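Local coordinates for protein leukotriene A-4 hydrolase (Saccharomyces cerevisiae, PDB 2XQ0) that preferentially cleaves di- and tripeptides as a zinc-dependent aminopeptidase of the M1 family and also has low epoxide hydrolase activity in vitro, at residues A[8-13]-A[427-432]; A[539-544]-A[570-575]. All blocks are in the same frame, centred on the assembly; numbering follows the deposited sequence.

Interaction 1 (A[8-13]-A[427-432])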
loop_
_atom_site.group_PDB
_atom_site.type_symbol
_atom_site.label_atom_id
_atom_site.label_comp_id
_atom_site.label_asym_id
_atom_site.label_seq_id
_atom_site.Cartn_x
_atom_site.Cartn_y
_atom_site.Cartn_z
ATOM N N GLN A 8 25.087 6.748 18.236
ATOM C CA GLN A 8 26.067 5.776 17.744
ATOM C C GLN A 8 25.743 5.160 16.367
ATOM O O GLN A 8 26.653 4.856 15.589
ATOM C CB GLN A 8 26.253 4.651 18.766
ATOM C CG GLN A 8 27.238 4.965 19.886
ATOM C CD GLN A 8 27.263 3.887 20.958
ATOM O OE1 GLN A 8 26.419 2.987 20.967
ATOM N NE2 GLN A 8 28.227 3.979 21.872
ATOM N N ARG A 9 24.464 4.966 16.077
ATOM C CA ARG A 9 24.047 4.317 14.831
ATOM C C ARG A 9 23.905 5.303 13.686
ATOM O O ARG A 9 23.907 4.929 12.516
ATOM C CB ARG A 9 22.720 3.588 15.027
ATOM C CG ARG A 9 22.799 2.428 15.984
ATOM C CD ARG A 9 21.791 1.364 15.611
ATOM N NE ARG A 9 21.555 0.448 16.721
ATOM C CZ ARG A 9 21.448 -0.869 16.591
ATOM N NH1 ARG A 9 21.562 -1.426 15.389
ATOM N NH2 ARG A 9 21.232 -1.622 17.666
ATOM N N ARG A 10 23.802 6.574 14.034
ATOM C CA ARG A 10 23.537 7.612 13.058
ATOM C C ARG A 10 24.732 7.837 12.150
ATOM O O ARG A 10 25.864 7.819 12.604
ATOM C CB ARG A 10 23.201 8.902 13.796
ATOM C CG ARG A 10 23.209 10.104 12.910
ATOM C CD ARG A 10 23.602 11.313 13.693
ATOM N NE ARG A 10 22.571 11.704 14.638
ATOM C CZ ARG A 10 21.495 12.403 14.305
ATOM N NH1 ARG A 10 21.297 12.768 13.047
ATOM N NH2 ARG A 10 20.614 12.731 15.231
ATOM N N PRO A 11 24.489 8.053 10.856
ATOM C CA PRO A 11 25.610 8.350 9.964
ATOM C C PRO A 11 26.145 9.760 10.206
ATOM O O PRO A 11 25.456 10.598 10.797
ATOM C CB PRO A 11 24.973 8.260 8.570
ATOM C CG PRO A 11 23.537 8.540 8.797
ATOM C CD PRO A 11 23.210 7.959 10.134
ATOM N N SER A 12 27.361 10.023 9.742
ATOM C CA SER A 12 28.005 11.312 9.970
ATOM C C SER A 12 27.231 12.413 9.243
ATOM O O SER A 12 27.296 13.597 9.607
ATOM C CB SER A 12 29.443 11.266 9.467
ATOM O OG SER A 12 29.468 10.828 8.120
ATOM N N ARG A 13 26.500 12.013 8.211
ATOM C CA ARG A 13 25.683 12.949 7.448
ATOM C C ARG A 13 24.300 12.380 7.104
ATOM O O ARG A 13 24.169 11.222 6.699
ATOM C CB ARG A 13 26.429 13.372 6.188
ATOM C CG ARG A 13 25.711 14.396 5.363
ATOM C CD ARG A 13 26.617 14.909 4.264
ATOM N NE ARG A 13 27.513 15.940 4.764
ATOM C CZ ARG A 13 28.215 16.751 3.984
ATOM N NH1 ARG A 13 28.125 16.639 2.663
ATOM N NH2 ARG A 13 29.000 17.671 4.522
ATOM N N ASP A 427 15.540 10.685 7.342
ATOM C CA ASP A 427 15.753 9.407 8.000
ATOM C C ASP A 427 15.225 9.443 9.445
ATOM O O ASP A 427 14.766 10.472 9.932
ATOM C CB ASP A 427 17.226 8.941 7.885
ATOM C CG ASP A 427 18.200 9.864 8.598
ATOM O OD1 ASP A 427 17.794 10.477 9.594
ATOM O OD2 ASP A 427 19.382 9.963 8.180
ATOM N N THR A 428 15.233 8.298 10.104
ATOM C CA THR A 428 14.704 8.189 11.448
ATOM C C THR A 428 15.442 9.120 12.408
ATOM O O THR A 428 14.858 9.664 13.340
ATOM C CB THR A 428 14.916 6.765 11.937
ATOM O OG1 THR A 428 14.203 5.871 11.076
ATOM C CG2 THR A 428 14.442 6.609 13.360
ATOM N N PHE A 429 16.740 9.288 12.179
ATOM C CA PHE A 429 17.557 10.069 13.092
ATOM C C PHE A 429 17.119 11.521 13.073
ATOM O O PHE A 429 17.067 12.168 14.118
ATOM C CB PHE A 429 19.040 9.907 12.749
ATOM C CG PHE A 429 19.463 8.473 12.635
ATOM C CD1 PHE A 429 19.570 7.687 13.771
ATOM C CD2 PHE A 429 19.694 7.898 11.398
ATOM C CE1 PHE A 429 19.925 6.361 13.676
ATOM C CE2 PHE A 429 20.058 6.563 11.291
ATOM C CZ PHE A 429 20.175 5.797 12.431
ATOM N N GLN A 430 16.760 12.022 11.892
ATOM C CA GLN A 430 16.271 13.392 11.779
ATOM C C GLN A 430 14.887 13.518 12.438
ATOM O O GLN A 430 14.549 14.549 13.027
ATOM C CB GLN A 430 16.215 13.818 10.309
ATOM C CG GLN A 430 17.576 13.808 9.594
ATOM C CD GLN A 430 17.425 14.020 8.107
ATOM O OE1 GLN A 430 17.162 13.079 7.362
ATOM N NE2 GLN A 430 17.563 15.269 7.663
ATOM N N PHE A 431 14.083 12.464 12.330
ATOM C CA PHE A 431 12.798 12.423 13.023
ATOM C C PHE A 431 13.057 12.614 14.519
ATOM O O PHE A 431 12.446 13.468 15.153
ATOM C CB PHE A 431 12.069 11.099 12.757
ATOM C CG PHE A 431 10.962 10.792 13.753
ATOM C CD1 PHE A 431 9.767 11.481 13.717
ATOM C CD2 PHE A 431 11.122 9.799 14.703
ATOM C CE1 PHE A 431 8.739 11.197 14.622
ATOM C CE2 PHE A 431 10.108 9.507 15.613
ATOM C CZ PHE A 431 8.913 10.215 15.572
ATOM N N LEU A 432 13.987 11.839 15.071
ATOM C CA LEU A 432 14.274 11.903 16.514
ATOM C C LEU A 432 14.814 13.254 16.971
ATOM O O LEU A 432 14.386 13.761 17.993
ATOM C CB LEU A 432 15.231 10.788 16.947
ATOM C CG LEU A 432 14.676 9.374 16.725
ATOM C CD1 LEU A 432 15.763 8.330 16.890
ATOM C CD2 LEU A 432 13.514 9.086 17.651
#
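Arg10 and Pro11, where the chain leaves helix 4-9, lie against the ring of Phe429. The Asp427/Gln430 capping box opens helix 428-438, and Phe429, in the first turn two residues past the N-cap, makes a CH-pi contact with Arg10: Arg10 CA stands 3.8 Å from the centroid of the Phe429 ring and 8° off its normal, squarely over the face. Traced outward, Phe429 meets Arg10 first, then Pro11 and Arg9. Its CB lies under one face of the Arg10 guanidinium, offset toward the rim, with NH1 3.7 Å away. CG and CD1 then pass beneath the aliphatic start of Arg10, CD1 being 3.8 Å from Arg10 CB. On the other flank CE2 reaches Pro11 CD at 3.6 Å, and at the tip CZ comes within 3.8 Å of Arg9 O; both of these approach obliquely. The first torsion of Phe429, -51° with CG anti to the carbonyl carbon, sends the ring out under Arg10. An alanine here would take away everything past CB, and Arg10 CA and Pro11 CD would probably be left facing a gap instead of a ring. The guanidinium is turned 45° to the ring, so the two do not stack; its NH2 forms a salt bridge with Asp433. In the capping box Gln430 N donates to Asp427 OD1 at 3.0 Å and Asp427 N to Gln430 OE1 at 2.9 Å. The other carboxylate oxygen, Asp427 OD2, is hydrogen-bonded to Ser14 OG and Glu16 N and lies at the edge of the Phe429 ring, in its plane.

Interaction 2 (A[539-544]-A[570-575])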
loop_
_atom_site.group_PDB
_atom_site.type_symbol
_atom_site.label_atom_id
_atom_site.label_comp_id
_atom_site.label_asym_id
_atom_site.label_seq_id
_atom_site.Cartn_x
_atom_site.Cartn_y
_atom_site.Cartn_z
ATOM N N ALA A 539 -23.269 -27.572 12.819
ATOM C CA ALA A 539 -22.979 -26.248 13.368
ATOM C C ALA A 539 -22.459 -25.275 12.311
ATOM O O ALA A 539 -22.893 -24.117 12.239
ATOM C CB ALA A 539 -21.986 -26.364 14.531
ATOM N N SER A 540 -21.525 -25.728 11.484
ATOM C CA SER A 540 -20.926 -24.828 10.512
ATOM C C SER A 540 -21.954 -24.473 9.438
ATOM O O SER A 540 -22.045 -23.326 9.003
ATOM C CB SER A 540 -19.657 -25.433 9.913
ATOM O OG SER A 540 -19.936 -26.685 9.332
ATOM N N ARG A 541 -22.744 -25.459 9.037
ATOM C CA ARG A 541 -23.867 -25.231 8.126
ATOM C C ARG A 541 -24.968 -24.349 8.740
ATOM O O ARG A 541 -25.522 -23.481 8.063
ATOM C CB ARG A 541 -24.444 -26.568 7.624
ATOM C CG ARG A 541 -23.499 -27.324 6.698
ATOM C CD ARG A 541 -24.076 -28.654 6.240
ATOM N NE ARG A 541 -23.413 -29.154 5.035
ATOM C CZ ARG A 541 -22.343 -29.946 5.034
ATOM N NH1 ARG A 541 -21.799 -30.339 6.176
ATOM N NH2 ARG A 541 -21.816 -30.346 3.885
ATOM N N ALA A 542 -25.280 -24.572 10.018
ATOM C CA ALA A 542 -26.247 -23.735 10.736
ATOM C C ALA A 542 -25.768 -22.282 10.819
ATOM O O ALA A 542 -26.558 -21.352 10.648
ATOM C CB ALA A 542 -26.510 -24.288 12.135
ATOM N N LEU A 543 -24.475 -22.105 11.095
ATOM C CA LEU A 543 -23.839 -20.784 11.120
ATOM C C LEU A 543 -24.216 -20.021 9.852
ATOM O O LEU A 543 -24.848 -18.963 9.899
ATOM C CB LEU A 543 -22.310 -20.945 11.185
ATOM C CG LEU A 543 -21.364 -19.770 11.494
ATOM C CD1 LEU A 543 -21.701 -18.510 10.709
ATOM C CD2 LEU A 543 -21.291 -19.475 12.984
ATOM N N LEU A 544 -23.830 -20.588 8.717
ATOM C CA LEU A 544 -24.031 -19.954 7.417
ATOM C C LEU A 544 -25.506 -19.679 7.149
ATOM O O LEU A 544 -25.858 -18.647 6.573
ATOM C CB LEU A 544 -23.452 -20.832 6.308
ATOM C CG LEU A 544 -21.930 -20.878 6.147
ATOM C CD1 LEU A 544 -21.220 -21.168 7.454
ATOM C CD2 LEU A 544 -21.560 -21.920 5.105
ATOM N N ALA A 570 -13.848 -25.362 7.917
ATOM C CA ALA A 570 -14.895 -26.316 8.254
ATOM C C ALA A 570 -15.008 -27.416 7.197
ATOM O O ALA A 570 -15.834 -28.319 7.311
ATOM C CB ALA A 570 -16.234 -25.599 8.429
ATOM N N LYS A 571 -14.173 -27.332 6.171
ATOM C CA LYS A 571 -14.159 -28.340 5.120
ATOM C C LYS A 571 -15.566 -28.703 4.631
ATOM O O LYS A 571 -15.907 -29.884 4.514
ATOM C CB LYS A 571 -13.417 -29.597 5.595
ATOM C CG LYS A 571 -11.949 -29.367 5.927
ATOM C CD LYS A 571 -11.270 -30.659 6.364
ATOM C CE LYS A 571 -9.773 -30.459 6.539
ATOM N NZ LYS A 571 -9.487 -29.385 7.533
ATOM N N LEU A 572 -16.383 -27.688 4.360
ATOM C CA LEU A 572 -17.667 -27.903 3.702
ATOM C C LEU A 572 -17.386 -28.042 2.220
ATOM O O LEU A 572 -17.241 -27.043 1.511
ATOM C CB LEU A 572 -18.627 -26.737 3.954
ATOM C CG LEU A 572 -19.087 -26.501 5.394
ATOM C CD1 LEU A 572 -19.923 -25.234 5.496
ATOM C CD2 LEU A 572 -19.860 -27.702 5.924
ATOM N N GLN A 573 -17.299 -29.286 1.760
ATOM C CA GLN A 573 -16.803 -29.583 0.418
ATOM C C GLN A 573 -17.664 -29.014 -0.707
ATOM O O GLN A 573 -17.147 -28.686 -1.774
ATOM C CB GLN A 573 -16.604 -31.091 0.238
ATOM C CG GLN A 573 -15.491 -31.669 1.101
ATOM C CD GLN A 573 -15.366 -33.178 0.974
ATOM O OE1 GLN A 573 -16.356 -33.881 0.765
ATOM N NE2 GLN A 573 -14.145 -33.684 1.106
ATOM N N GLU A 574 -18.966 -28.886 -0.468
ATOM C CA GLU A 574 -19.881 -28.403 -1.502
ATOM C C GLU A 574 -19.669 -26.924 -1.844
ATOM O O GLU A 574 -20.198 -26.427 -2.841
ATOM C CB GLU A 574 -21.347 -28.679 -1.130
ATOM C CG GLU A 574 -21.886 -27.855 0.029
ATOM C CD GLU A 574 -21.500 -28.413 1.386
ATOM O OE1 GLU A 574 -20.812 -29.456 1.431
ATOM O OE2 GLU A 574 -21.889 -27.809 2.406
ATOM N N GLU A 575 -18.876 -26.235 -1.025
ATOM C CA GLU A 575 -18.596 -24.815 -1.235
ATOM C C GLU A 575 -17.258 -24.538 -1.941
ATOM O O GLU A 575 -16.985 -23.408 -2.351
ATOM C CB GLU A 575 -18.666 -24.062 0.095
ATOM C CG GLU A 575 -20.020 -24.161 0.792
ATOM C CD GLU A 575 -21.170 -23.612 -0.045
ATOM O OE1 GLU A 575 -20.919 -22.832 -0.986
ATOM O OE2 GLU A 575 -22.333 -23.956 0.244
#
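Leu572 meets three residues of helix 537-546: Ser540, Arg541 and Leu544. Its CD2 methyl sits over one face of the Arg541 guanidinium, offset toward the rim, at 3.3 Å from Arg541 NH1. The same methyl is 3.6 Å from Ser540 OG. The other branch points elsewhere: Leu572 CD1 and Leu544 CD2 approach tip to tip at 3.7 Å. A further apolar touch, Ser540 CB to Ala570 CB at 3.7 Å, brings the helix against the start of the 570-575 loop.

Both segments belong to the helical C-terminal domain of the leukotriene A4 hydrolase family, and the loop carrying Leu572 follows a Schellman motif that ends helix 557-569. In that motif Lys571 adopts positive phi, and the chain breaks off its helical course just before Leu572, whose side chain is directed at helix 537-546.

Beyond the Leu572 contacts lies a salt bridge. Arg541 NH2 is 2.8 Å from Glu574 OE1, but the hydrogen bond within the pair is weak, its N-H...O angle being 116°. Glu574 OE2 lies almost as near, 2.9 Å from the same NH2, so the carboxylate faces this nitrogen with both oxygens. OE1 approaches the guanidinium at its edge, and the two planes are only 20° apart. Arg541 gets there with a chain extended from CG to NE, whereas Glu574 is folded at chi2 (-81°), which turns its carboxylate back toward the arginine.

On helix 537-546, Ser540 OG is held by a hydrogen bond to Pro537 O. Phe566, from the last turns of helix 557-569, touches both Ser540 and Leu544.

In the fold
From the N terminus, the chain enters interaction 1 almost at once, at the end of helix 4-9, and returns to it only at residues 427-432. The loop so closed spans 413 residues, takes in the large mixed sheet of the N-terminal domain, and includes the zinc ligands His301, His305 and Glu324; the contact itself ties the N-terminal segment to helix 428-438 of the peptidase domain. Interaction 2 opens later and closes a short loop of 25 residues, 20 of them helical, within the C-terminal helical domain. The two loops are in series, neither nested nor crossed. Their centres lie 54 Å apart, on opposite sides of the chain's centre, with nearest atoms about 42 Å apart.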